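Local coordinates for polycomb protein Pcl (Drosophila melanogaster, PDB 5OQD) that establishes repression of homeotic genes in the early embryo as part of the Esc/E(z) complex, which methylates histone H3, at residues Gln89-Asp94 / Glu133-Leu138; Asn50-Gln55 / Phe71-Thr76. All coordinates share one frame; numbering follows the deposited sequence.

From the N terminus the chain first enters the second PHD-type zinc finger, where strand 51-53 is laid down before strand 71-74. Contact 2 brings these strands together and closes a loop of 15 residues without helix or strand. After strand 84-87 the chain passes into the winged-helix domain. There contact 1 joins the start of helix 92-104 to the short helix 133-136 and closes a mostly helical loop of 38 residues. The two loops follow one another in series and neither nest nor cross. The centres of contact 1 and contact 2 lie about 25 Å apart. Contact 2 joins the two small sheets of the zinc finger, contact 1 the helical part of the winged-helix domain.

Contact 1: residues Gln89-Asp94 / Glu133-Leu138; sequences QIEWVD and EKWRTL
Trp92 and Trp135 carry this contact with their indole rings. NE1 of Trp92 sits over one face of the Trp135 ring, above its centre, and comes 3.1 Å from Trp135 CD2. The two five-membered rings have centroids 3.9 Å apart, but their planes are inclined at 49°. At this tilt the rings cross obliquely. Along the side of the Trp92 indole, CD1 lies 3.6 Å from Trp135 CE2. Farther round the ring, Trp92 CZ2 packs against Trp135 CB at 3.6 Å. In both tryptophans CG is anti to the carbonyl carbon (chi1 -77° in Trp92, -76° in Trp135), which carries each indole into the space between the two backbones.

Glu91 reaches the indole N-H of Trp135. Its chain bends at chi2, and OE1 receives a weak hydrogen bond from Trp135 NE1, 3.4 Å long and far from straight. The same OE1 takes a straighter bond of 2.9 Å from the backbone N of Trp92. Glu91 is the N-cap residue of helix 92-104. Asp94, three residues on, accepts a bond from the N-cap N, with Glu91 N 3.0 Å from Asp94 OD2, as in one half of a capping box. An alanine in place of Trp135 would probably uncover the Trp92 indole on this side and deprive Glu91 OE1 of its weak indole partner.

The other surroundings of Trp92 include Leu143, Arg146 and Leu147 of helix 140-153. The buried Trp92 thus lies between that helix and the short helix 133-136. This is helix packing within the winged-helix domain, joining the capped start of helix 92-104 to a short helical turn through two tryptophans.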
ATOM      1  N   GLN B  89       0.171   5.172   8.181  1.00 53.31           N
ATOM      2  CA  GLN B  89      -1.150   4.733   8.611  1.00 53.53           C
ATOM      3  C   GLN B  89      -2.093   4.813   7.419  1.00 49.23           C
ATOM      4  O   GLN B  89      -2.280   5.883   6.837  1.00 57.38           O
ATOM      5  CB  GLN B  89      -1.663   5.581   9.776  1.00 55.64           C
ATOM      6  CG  GLN B  89      -2.969   5.086  10.377  1.00 62.61           C
ATOM      7  CD  GLN B  89      -3.299   5.766  11.692  1.00 66.45           C
ATOM      8  OE1 GLN B  89      -3.745   6.913  11.719  1.00 67.72           O
ATOM      9  NE2 GLN B  89      -3.076   5.060  12.795  1.00 68.73           N
ATOM     10  N   ILE B  90      -2.696   3.687   7.068  1.00 53.87           N
ATOM     11  CA  ILE B  90      -3.474   3.580   5.847  1.00 55.01           C
ATOM     12  C   ILE B  90      -4.966   3.450   6.090  1.00 51.53           C
ATOM     13  O   ILE B  90      -5.398   2.922   7.098  1.00 56.90           O
ATOM     14  CB  ILE B  90      -3.011   2.395   4.989  1.00 51.22           C
ATOM     15  CG1 ILE B  90      -3.442   1.081   5.624  1.00 39.80           C
ATOM     16  CG2 ILE B  90      -1.509   2.424   4.817  1.00 46.95           C
ATOM     17  CD1 ILE B  90      -3.525  -0.051   4.637  1.00 44.96           C
ATOM     18  N   GLU B  91      -5.738   3.987   5.161  1.00 52.37           N
ATOM     19  CA  GLU B  91      -7.189   3.907   5.178  1.00 49.23           C
ATOM     20  C   GLU B  91      -7.759   2.624   4.576  1.00 53.33           C
ATOM     21  O   GLU B  91      -7.033   1.795   4.043  1.00 49.63           O
ATOM     22  CB  GLU B  91      -7.801   5.135   4.515  1.00 48.90           C
ATOM     23  CG  GLU B  91      -8.267   6.180   5.512  1.00 66.96           C
ATOM     24  CD  GLU B  91      -9.693   5.952   5.979  1.00 93.98           C
ATOM     25  OE1 GLU B  91     -10.098   4.782   6.121  1.00 70.15           O
ATOM     26  OE2 GLU B  91     -10.413   6.945   6.199  1.00 82.99           O
ATOM     27  N   TRP B  92      -9.075   2.480   4.678  1.00 46.91           N
ATOM     28  CA  TRP B  92      -9.790   1.315   4.172  1.00 43.33           C
ATOM     29  C   TRP B  92      -9.635   1.138   2.671  1.00 40.72           C
ATOM     30  O   TRP B  92      -9.572   0.026   2.186  1.00 44.85           O
ATOM     31  CB  TRP B  92     -11.269   1.379   4.554  1.00 40.41           C
ATOM     32  CG  TRP B  92     -11.499   1.011   5.968  1.00 54.13           C
ATOM     33  CD1 TRP B  92     -12.078   1.774   6.926  1.00 53.97           C
ATOM     34  CD2 TRP B  92     -11.129  -0.214   6.598  1.00 53.96           C
ATOM     35  NE1 TRP B  92     -12.096   1.102   8.115  1.00 50.33           N
ATOM     36  CE2 TRP B  92     -11.520  -0.125   7.937  1.00 53.28           C
ATOM     37  CE3 TRP B  92     -10.505  -1.379   6.158  1.00 55.38           C
ATOM     38  CZ2 TRP B  92     -11.308  -1.151   8.839  1.00 62.76           C
ATOM     39  CZ3 TRP B  92     -10.300  -2.393   7.053  1.00 51.83           C
ATOM     40  CH2 TRP B  92     -10.697  -2.276   8.376  1.00 49.75           C
ATOM     41  N   VAL B  93      -9.595   2.231   1.930  1.00 34.47           N
ATOM     42  CA  VAL B  93      -9.430   2.138   0.493  1.00 37.47           C
ATOM     43  C   VAL B  93      -8.104   1.467   0.170  1.00 47.20           C
ATOM     44  O   VAL B  93      -8.013   0.686  -0.762  1.00 47.31           O
ATOM     45  CB  VAL B  93      -9.481   3.520  -0.178  1.00 45.95           C
ATOM     46  CG1 VAL B  93      -8.523   4.477   0.499  1.00 37.95           C
ATOM     47  CG2 VAL B  93      -9.158   3.406  -1.653  1.00 44.79           C
ATOM     48  N   ASP B  94      -7.074   1.793   0.938  1.00 39.16           N
ATOM     49  CA  ASP B  94      -5.768   1.171   0.784  1.00 47.24           C
ATOM     50  C   ASP B  94      -5.795  -0.328   1.080  1.00 46.70           C
ATOM     51  O   ASP B  94      -5.174  -1.116   0.386  1.00 48.25           O
ATOM     52  CB  ASP B  94      -4.738   1.883   1.657  1.00 40.76           C
ATOM     53  CG  ASP B  94      -4.729   3.379   1.438  1.00 47.42           C
ATOM     54  OD1 ASP B  94      -4.857   3.811   0.285  1.00 44.90           O
ATOM     55  OD2 ASP B  94      -4.594   4.126   2.419  1.00 47.20           O
ATOM     56  N   GLU B 133      -6.506   1.886  15.821  1.00 75.88           N
ATOM     57  CA  GLU B 133      -7.133   0.906  16.700  1.00 84.49           C
ATOM     58  C   GLU B 133      -8.639   0.840  16.452  1.00 85.93           C
ATOM     59  O   GLU B 133      -9.256  -0.210  16.521  1.00 81.91           O
ATOM     60  CB  GLU B 133      -6.807   1.175  18.167  1.00 91.26           C
ATOM     61  CG  GLU B 133      -6.443  -0.078  18.954  1.00 94.71           C
ATOM     62  CD  GLU B 133      -5.182  -0.759  18.440  1.00100.69           C
ATOM     63  OE1 GLU B 133      -5.289  -1.799  17.755  1.00 93.30           O
ATOM     64  OE2 GLU B 133      -4.073  -0.263  18.730  1.00 98.69           O
ATOM     65  N   LYS B 134      -9.229   1.985  16.177  1.00 78.59           N
ATOM     66  CA  LYS B 134     -10.665   2.031  15.932  1.00 77.86           C
ATOM     67  C   LYS B 134     -11.046   1.123  14.768  1.00 80.34           C
ATOM     68  O   LYS B 134     -12.035   0.396  14.835  1.00 89.63           O
ATOM     69  CB  LYS B 134     -11.118   3.465  15.655  1.00 82.13           C
ATOM     70  N   TRP B 135     -10.277   1.206  13.687  1.00 80.38           N
ATOM     71  CA  TRP B 135     -10.460   0.326  12.541  1.00 83.25           C
ATOM     72  C   TRP B 135     -10.178  -1.126  12.914  1.00 81.35           C
ATOM     73  O   TRP B 135     -10.875  -2.041  12.475  1.00 79.71           O
ATOM     74  CB  TRP B 135      -9.555   0.758  11.384  1.00 75.91           C
ATOM     75  CG  TRP B 135     -10.047   1.974  10.663  1.00 77.03           C
ATOM     76  CD1 TRP B 135      -9.334   2.764   9.807  1.00 78.58           C
ATOM     77  CD2 TRP B 135     -11.360   2.543  10.732  1.00 78.20           C
ATOM     78  NE1 TRP B 135     -10.121   3.788   9.340  1.00 74.15           N
ATOM     79  CE2 TRP B 135     -11.370   3.675   9.893  1.00 82.31           C
ATOM     80  CE3 TRP B 135     -12.528   2.205  11.423  1.00 79.36           C
ATOM     81  CZ2 TRP B 135     -12.501   4.471   9.725  1.00 83.77           C
ATOM     82  CZ3 TRP B 135     -13.650   2.996  11.255  1.00 86.70           C
ATOM     83  CH2 TRP B 135     -13.629   4.116  10.413  1.00 80.76           C
ATOM     84  N   ARG B 136      -9.142  -1.323  13.724  1.00 83.82           N
ATOM     85  CA  ARG B 136      -8.675  -2.656  14.084  1.00 89.07           C
ATOM     86  C   ARG B 136      -9.715  -3.422  14.898  1.00 85.47           C
ATOM     87  O   ARG B 136      -9.908  -4.623  14.708  1.00 78.21           O
ATOM     88  CB  ARG B 136      -7.366  -2.561  14.869  1.00 88.05           C
ATOM     89  CG  ARG B 136      -6.791  -3.899  15.307  1.00 99.42           C
ATOM     90  CD  ARG B 136      -6.380  -4.737  14.109  1.00 97.66           C
ATOM     91  NE  ARG B 136      -5.649  -3.941  13.128  1.00101.96           N
ATOM     92  CZ  ARG B 136      -4.374  -3.589  13.250  1.00 94.94           C
ATOM     93  NH1 ARG B 136      -3.676  -3.962  14.314  1.00103.95           N
ATOM     94  NH2 ARG B 136      -3.795  -2.861  12.307  1.00 91.48           N
ATOM     95  N   THR B 137     -10.396  -2.715  15.794  1.00 83.22           N
ATOM     96  CA  THR B 137     -11.322  -3.349  16.724  1.00 86.51           C
ATOM     97  C   THR B 137     -12.780  -3.079  16.365  1.00 86.30           C
ATOM     98  O   THR B 137     -13.676  -3.265  17.190  1.00 86.42           O
ATOM     99  CB  THR B 137     -11.069  -2.870  18.166  1.00 91.56           C
ATOM    100  OG1 THR B 137     -11.326  -1.463  18.256  1.00 87.63           O
ATOM    101  CG2 THR B 137      -9.626  -3.141  18.571  1.00 93.55           C
ATOM    102  N   LEU B 138     -13.016  -2.645  15.132  1.00 82.46           N
ATOM    103  CA  LEU B 138     -14.359  -2.291  14.693  1.00 78.88           C
ATOM    104  C   LEU B 138     -15.223  -3.531  14.482  1.00 73.26           C
ATOM    105  O   LEU B 138     -14.774  -4.506  13.878  1.00 76.24           O
ATOM    106  CB  LEU B 138     -14.299  -1.469  13.402  1.00 70.67           C
ATOM    107  CG  LEU B 138     -15.534  -0.629  13.071  1.00 78.14           C
ATOM    108  CD1 LEU B 138     -15.695   0.501  14.078  1.00 78.03           C
ATOM    109  CD2 LEU B 138     -15.460  -0.084  11.655  1.00 77.32           C
TER

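Contact 2: residues Asn50-Gln55 / Phe71-Thr76; sequences NWFHTQ and FVFCCT. With ZN (zinc ion), chain K; ZN (zinc ion), chain L.
Strands 51-53 and 71-74 share no backbone hydrogen bond, and their segments come closest at Phe52 and Cys75, with CA atoms 8.6 Å apart. Both belong to the second PHD-type zinc finger, and each is paired with a different strand: 51-53 with 42-44, and 71-74 with 84-87. Side chains bridge the two small sheets.

Phe52 and Phe73 form an offset edge-to-face pair. The edge of Phe73 is turned toward the face of Phe52, with the ring planes at 75° and the centroids 5.3 Å apart. CE2 of Phe73 makes the closest approach, 3.4 Å from Phe52 CD1. With chi1 at 171°, Phe73 swings CG away from its own N, and the ring reaches Phe52. The far end of Phe52 meets Cys75 instead, where Phe52 CZ packs against Cys75 CB at 3.6 Å. The sulfur of Cys75 also lies obliquely beside this ring, 5.0 Å from the Phe52 centroid.

Next to this buried aromatic pair are both metal sites of the finger. His53, the residue after Phe52, binds one zinc ion through ND1, together with Cys30, Cys32 and Cys56. Its NE2 is hydrogen-bonded to Pro35 O, which, with the ND1-zinc bond, probably holds the imidazole in its rotation. Cys45, Cys48 and Cys78 join Cys75 at the second zinc ion, where Cys75 SG binds the metal at 2.2 Å.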
ATOM      1  N   ASN B  50      16.311   7.214  -5.185  1.00 42.52           N
ATOM      2  CA  ASN B  50      16.754   5.934  -5.725  1.00 47.38           C
ATOM      3  C   ASN B  50      15.926   4.792  -5.149  1.00 51.92           C
ATOM      4  O   ASN B  50      15.337   4.921  -4.075  1.00 49.25           O
ATOM      5  CB  ASN B  50      18.241   5.704  -5.438  1.00 44.20           C
ATOM      6  CG  ASN B  50      19.143   6.569  -6.300  1.00 54.35           C
ATOM      7  OD1 ASN B  50      18.890   6.758  -7.489  1.00 56.21           O
ATOM      8  ND2 ASN B  50      20.199   7.104  -5.700  1.00 49.90           N
ATOM      9  N   TRP B  51      15.878   3.675  -5.866  1.00 53.86           N
ATOM     10  CA  TRP B  51      15.113   2.518  -5.415  1.00 51.98           C
ATOM     11  C   TRP B  51      16.023   1.482  -4.757  1.00 55.62           C
ATOM     12  O   TRP B  51      17.173   1.302  -5.160  1.00 60.98           O
ATOM     13  CB  TRP B  51      14.345   1.897  -6.584  1.00 50.78           C
ATOM     14  CG  TRP B  51      13.372   2.840  -7.222  1.00 59.60           C
ATOM     15  CD1 TRP B  51      13.628   3.724  -8.229  1.00 52.41           C
ATOM     16  CD2 TRP B  51      11.984   2.992  -6.898  1.00 55.97           C
ATOM     17  NE1 TRP B  51      12.487   4.419  -8.550  1.00 55.32           N
ATOM     18  CE2 TRP B  51      11.464   3.988  -7.747  1.00 53.18           C
ATOM     19  CE3 TRP B  51      11.131   2.382  -5.971  1.00 58.01           C
ATOM     20  CZ2 TRP B  51      10.132   4.388  -7.700  1.00 56.58           C
ATOM     21  CZ3 TRP B  51       9.808   2.783  -5.925  1.00 59.50           C
ATOM     22  CH2 TRP B  51       9.321   3.777  -6.785  1.00 53.69           C
ATOM     23  N   PHE B  52      15.502   0.810  -3.735  1.00 52.63           N
ATOM     24  CA  PHE B  52      16.289  -0.136  -2.952  1.00 54.91           C
ATOM     25  C   PHE B  52      15.535  -1.441  -2.722  1.00 66.37           C
ATOM     26  O   PHE B  52      14.326  -1.432  -2.491  1.00 62.72           O
ATOM     27  CB  PHE B  52      16.666   0.472  -1.596  1.00 46.77           C
ATOM     28  CG  PHE B  52      17.529   1.699  -1.688  1.00 48.87           C
ATOM     29  CD1 PHE B  52      16.977   2.939  -1.964  1.00 43.89           C
ATOM     30  CD2 PHE B  52      18.894   1.615  -1.477  1.00 53.51           C
ATOM     31  CE1 PHE B  52      17.769   4.067  -2.042  1.00 51.45           C
ATOM     32  CE2 PHE B  52      19.695   2.739  -1.552  1.00 53.38           C
ATOM     33  CZ  PHE B  52      19.132   3.969  -1.836  1.00 43.22           C
ATOM     34  N   HIS B  53      16.247  -2.563  -2.784  1.00 72.89           N
ATOM     35  CA  HIS B  53      15.685  -3.824  -2.318  1.00 61.22           C
ATOM     36  C   HIS B  53      15.608  -3.770  -0.799  1.00 61.26           C
ATOM     37  O   HIS B  53      16.505  -3.229  -0.154  1.00 68.82           O
ATOM     38  CB  HIS B  53      16.528  -5.021  -2.764  1.00 61.58           C
ATOM     39  CG  HIS B  53      16.646  -5.169  -4.249  1.00 69.46           C
ATOM     40  ND1 HIS B  53      17.853  -5.088  -4.911  1.00 67.38           N
ATOM     41  CD2 HIS B  53      15.711  -5.405  -5.200  1.00 72.04           C
ATOM     42  CE1 HIS B  53      17.655  -5.262  -6.205  1.00 69.64           C
ATOM     43  NE2 HIS B  53      16.364  -5.455  -6.407  1.00 77.67           N
ATOM     44  N   THR B  54      14.551  -4.321  -0.224  1.00 71.10           N
ATOM     45  CA  THR B  54      14.408  -4.302   1.222  1.00 71.94           C
ATOM     46  C   THR B  54      15.543  -5.078   1.853  1.00 64.98           C
ATOM     47  O   THR B  54      16.081  -4.682   2.878  1.00 64.75           O
ATOM     48  CB  THR B  54      13.070  -4.893   1.689  1.00 67.71           C
ATOM     49  OG1 THR B  54      12.682  -5.954   0.816  1.00 65.28           O
ATOM     50  CG2 THR B  54      12.009  -3.840   1.684  1.00 67.52           C
ATOM     51  N   GLN B  55      15.903  -6.190   1.231  1.00 63.40           N
ATOM     52  CA  GLN B  55      17.017  -6.986   1.705  1.00 69.14           C
ATOM     53  C   GLN B  55      18.288  -6.165   1.632  1.00 64.90           C
ATOM     54  O   GLN B  55      19.127  -6.237   2.517  1.00 70.76           O
ATOM     55  CB  GLN B  55      17.163  -8.250   0.872  1.00 66.01           C
ATOM     56  CG  GLN B  55      15.994  -9.202   0.998  1.00 76.25           C
ATOM     57  CD  GLN B  55      14.872  -8.850   0.054  1.00 87.16           C
ATOM     58  OE1 GLN B  55      14.969  -7.888  -0.701  1.00 77.04           O
ATOM     59  NE2 GLN B  55      13.800  -9.625   0.089  1.00 91.77           N
ATOM     60  N   PHE B  71       5.312   3.236   3.180  1.00 59.95           N
ATOM     61  CA  PHE B  71       6.418   3.554   4.062  1.00 51.67           C
ATOM     62  C   PHE B  71       7.062   4.860   3.639  1.00 49.53           C
ATOM     63  O   PHE B  71       6.983   5.250   2.490  1.00 57.56           O
ATOM     64  CB  PHE B  71       7.477   2.462   3.984  1.00 52.17           C
ATOM     65  CG  PHE B  71       7.063   1.163   4.593  1.00 46.69           C
ATOM     66  CD1 PHE B  71       7.238   0.934   5.938  1.00 48.34           C
ATOM     67  CD2 PHE B  71       6.526   0.165   3.814  1.00 47.12           C
ATOM     68  CE1 PHE B  71       6.871  -0.263   6.500  1.00 49.54           C
ATOM     69  CE2 PHE B  71       6.154  -1.037   4.369  1.00 55.94           C
ATOM     70  CZ  PHE B  71       6.326  -1.253   5.715  1.00 51.68           C
ATOM     71  N   VAL B  72       7.717   5.523   4.576  1.00 48.88           N
ATOM     72  CA  VAL B  72       8.587   6.649   4.269  1.00 49.76           C
ATOM     73  C   VAL B  72      10.024   6.213   4.509  1.00 53.25           C
ATOM     74  O   VAL B  72      10.404   5.893   5.635  1.00 45.22           O
ATOM     75  CB  VAL B  72       8.269   7.890   5.121  1.00 52.37           C
ATOM     76  CG1 VAL B  72       9.314   8.973   4.889  1.00 53.94           C
ATOM     77  CG2 VAL B  72       6.879   8.411   4.806  1.00 53.59           C
ATOM     78  N   PHE B  73      10.820   6.189   3.446  1.00 53.51           N
ATOM     79  CA  PHE B  73      12.173   5.655   3.535  1.00 52.77           C
ATOM     80  C   PHE B  73      13.246   6.675   3.171  1.00 53.57           C
ATOM     81  O   PHE B  73      13.102   7.442   2.221  1.00 50.89           O
ATOM     82  CB  PHE B  73      12.310   4.420   2.642  1.00 47.88           C
ATOM     83  CG  PHE B  73      13.721   3.926   2.508  1.00 55.29           C
ATOM     84  CD1 PHE B  73      14.419   3.472   3.614  1.00 60.71           C
ATOM     85  CD2 PHE B  73      14.349   3.914   1.274  1.00 55.32           C
ATOM     86  CE1 PHE B  73      15.718   3.021   3.492  1.00 66.47           C
ATOM     87  CE2 PHE B  73      15.647   3.459   1.147  1.00 54.61           C
ATOM     88  CZ  PHE B  73      16.332   3.011   2.257  1.00 54.48           C
ATOM     89  N   CYS B  74      14.323   6.671   3.948  1.00 52.12           N
ATOM     90  CA  CYS B  74      15.496   7.480   3.657  1.00 49.62           C
ATOM     91  C   CYS B  74      16.745   6.642   3.899  1.00 58.01           C
ATOM     92  O   CYS B  74      16.948   6.122   4.995  1.00 48.71           O
ATOM     93  CB  CYS B  74      15.516   8.746   4.514  1.00 50.35           C
ATOM     94  SG  CYS B  74      16.694  10.002   3.967  1.00 58.73           S
ATOM     95  N   CYS B  75      17.575   6.503   2.869  1.00 49.80           N
ATOM     96  CA  CYS B  75      18.738   5.622   2.935  1.00 53.58           C
ATOM     97  C   CYS B  75      19.845   6.183   3.825  1.00 47.66           C
ATOM     98  O   CYS B  75      19.759   7.313   4.309  1.00 41.74           O
ATOM     99  CB  CYS B  75      19.288   5.356   1.530  1.00 56.07           C
ATOM    100  SG  CYS B  75      20.071   6.787   0.745  1.00 44.25           S
ATOM    101  N   THR B  76      20.885   5.380   4.031  1.00 55.27           N
ATOM    102  CA  THR B  76      22.008   5.765   4.878  1.00 56.69           C
ATOM    103  C   THR B  76      22.827   6.897   4.268  1.00 53.31           C
ATOM    104  O   THR B  76      23.449   7.681   4.987  1.00 53.14           O
ATOM    105  CB  THR B  76      22.935   4.566   5.152  1.00 57.31           C
ATOM    106  OG1 THR B  76      23.236   3.902   3.920  1.00 60.88           O
ATOM    107  CG2 THR B  76      22.265   3.580   6.094  1.00 60.96           C
TER
HETATM  108 ZN    ZN K 701      19.458  -4.138  -4.069  1.00 61.65          ZN
HETATM  109 ZN    ZN L 702      18.938   8.311  -0.432  1.00 46.83          ZN